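PDB 3RZA: tripeptidase from Staphylococcus aureus subsp. aureus, which probably hydrolyses tripeptides as a metal-dependent peptidase of the M20/M25/M40 family. Local coordinates for residues Q47-L50 / K51-I55. Sequence-based numbering, arbitrary orientation.
Sequences QPIL and KEKFI
L50 and F54 meet one turn apart on the buried side of the amphipathic helix 46-56. F54 N donates to L50 O at 3.1 Å, nearly in line with the carbonyl bond, and F54 CD2 lies 3.3 Å from the same L50 O, which meets the ring obliquely. The first torsion of F54 (chi1 -77°) sets CG beside its own backbone N, swinging the ring back toward L50. Both side chains pack on helix 128-147, L50 against L134 and F54 against L138 and L141, while V61 and C79 of strands 60-63 and 77-81 also touch the F54 side chain. Beside this buried pair the packing is looser: I49 and K53 run side by side, with I49 CG2 4.1 Å from K53 CE, and K53 NZ goes on to a salt bridge with E32. On another flank the extended K51 chain carries NZ to a salt bridge with E63, and Q47 NE2 donates to N75 O and also to the E63 carboxylate. At the solvent side P48 O is shared. E52 N reaches it at 3.2 Å from above the carbonyl plane, and a water 2.9 Å from P48 O also donates to E52 OE2 at 2.6 Å. The bend at chi2 (-48°) curls the E52 carboxylate back toward that water. The chemistry thus divides by face: apolar packing seats the helix on helix 128-147 and the neighbouring strands, the two lysines tie its flanks to E32 and E63, and a water links the P48 carbonyl to the E52 carboxylate on the outer face.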
loop_
_atom_site.group_PDB
_atom_site.type_symbol
_atom_site.label_atom_id
_atom_site.label_comp_id
_atom_site.label_asym_id
_atom_site.label_seq_id
_atom_site.Cartn_x
_atom_site.Cartn_y
_atom_site.Cartn_z
ATOM N N GLN A 47 -6.774 -36.227 0.876
ATOM C CA GLN A 47 -7.070 -36.879 -0.394
ATOM C C GLN A 47 -7.063 -38.401 -0.352
ATOM O O GLN A 47 -8.066 -38.989 -0.753
ATOM C CB GLN A 47 -6.199 -36.339 -1.545
ATOM C CG GLN A 47 -6.696 -36.753 -2.958
ATOM C CD GLN A 47 -5.877 -37.872 -3.578
ATOM O OE1 GLN A 47 -5.399 -38.775 -2.882
ATOM N NE2 GLN A 47 -5.732 -37.830 -4.906
ATOM N N PRO A 48 -5.955 -39.044 0.133
ATOM C CA PRO A 48 -5.995 -40.520 0.301
ATOM C C PRO A 48 -7.013 -41.045 1.335
ATOM O O PRO A 48 -7.455 -42.183 1.208
ATOM C CB PRO A 48 -4.551 -40.880 0.749
ATOM C CG PRO A 48 -3.745 -39.677 0.550
ATOM C CD PRO A 48 -4.655 -38.505 0.576
ATOM N N ILE A 49 -7.356 -40.249 2.351
ATOM C CA ILE A 49 -8.431 -40.622 3.308
ATOM C C ILE A 49 -9.807 -40.681 2.613
ATOM O O ILE A 49 -10.543 -41.655 2.775
ATOM C CB ILE A 49 -8.480 -39.671 4.528
ATOM C CG1 ILE A 49 -7.196 -39.824 5.400
ATOM C CG2 ILE A 49 -9.698 -39.950 5.348
ATOM C CD1 ILE A 49 -7.023 -38.734 6.502
ATOM N N LEU A 50 -10.112 -39.677 1.795
ATOM C CA LEU A 50 -11.329 -39.679 0.993
ATOM C C LEU A 50 -11.371 -40.804 -0.033
ATOM O O LEU A 50 -12.401 -41.451 -0.177
ATOM C CB LEU A 50 -11.542 -38.336 0.286
ATOM C CG LEU A 50 -12.006 -37.169 1.131
ATOM C CD1 LEU A 50 -11.855 -35.901 0.341
ATOM C CD2 LEU A 50 -13.437 -37.335 1.560
ATOM N N LYS A 51 -10.267 -41.014 -0.745
ATOM C CA LYS A 51 -10.151 -42.112 -1.714
ATOM C C LYS A 51 -10.577 -43.446 -1.112
ATOM O O LYS A 51 -11.421 -44.131 -1.697
ATOM C CB LYS A 51 -8.725 -42.219 -2.274
ATOM C CG LYS A 51 -8.507 -43.421 -3.220
ATOM C CD LYS A 51 -7.183 -43.333 -3.965
ATOM C CE LYS A 51 -7.161 -44.308 -5.136
ATOM N NZ LYS A 51 -5.885 -44.280 -5.871
ATOM N N GLU A 52 -10.031 -43.787 0.059
ATOM C CA GLU A 52 -10.396 -45.054 0.740
ATOM C C GLU A 52 -11.875 -45.152 1.131
ATOM O O GLU A 52 -12.443 -46.242 1.091
ATOM C CB GLU A 52 -9.578 -45.271 2.013
ATOM C CG GLU A 52 -8.043 -45.476 1.856
ATOM C CD GLU A 52 -7.653 -46.477 0.799
ATOM O OE1 GLU A 52 -8.299 -47.547 0.697
ATOM O OE2 GLU A 52 -6.694 -46.192 0.054
ATOM N N LYS A 53 -12.471 -44.031 1.542
ATOM C CA LYS A 53 -13.901 -43.993 1.837
ATOM C C LYS A 53 -14.745 -44.325 0.600
ATOM O O LYS A 53 -15.676 -45.108 0.702
ATOM C CB LYS A 53 -14.322 -42.654 2.426
ATOM C CG LYS A 53 -13.809 -42.450 3.826
ATOM C CD LYS A 53 -14.263 -41.151 4.447
ATOM C CE LYS A 53 -13.656 -40.980 5.846
ATOM N NZ LYS A 53 -14.163 -41.998 6.815
ATOM N N PHE A 54 -14.383 -43.764 -0.556
ATOM C CA PHE A 54 -15.145 -44.010 -1.802
ATOM C C PHE A 54 -14.977 -45.435 -2.322
ATOM O O PHE A 54 -15.973 -46.064 -2.692
ATOM C CB PHE A 54 -14.824 -42.954 -2.898
ATOM C CG PHE A 54 -15.505 -41.646 -2.670
ATOM C CD1 PHE A 54 -16.879 -41.523 -2.883
ATOM C CD2 PHE A 54 -14.800 -40.538 -2.201
ATOM C CE1 PHE A 54 -17.538 -40.313 -2.653
ATOM C CE2 PHE A 54 -15.441 -39.332 -1.967
ATOM C CZ PHE A 54 -16.819 -39.213 -2.192
ATOM N N ILE A 55 -13.745 -45.949 -2.297
ATOM C CA ILE A 55 -13.458 -47.345 -2.672
ATOM C C ILE A 55 -14.182 -48.334 -1.755
ATOM O O ILE A 55 -14.844 -49.243 -2.242
ATOM C CB ILE A 55 -11.948 -47.680 -2.642
ATOM C CG1 ILE A 55 -11.174 -46.890 -3.692
ATOM C CG2 ILE A 55 -11.716 -49.188 -2.923
ATOM C CD1 ILE A 55 -9.658 -47.052 -3.566
HETATM O O HOH W 1 -5.390 -43.975 0.261
#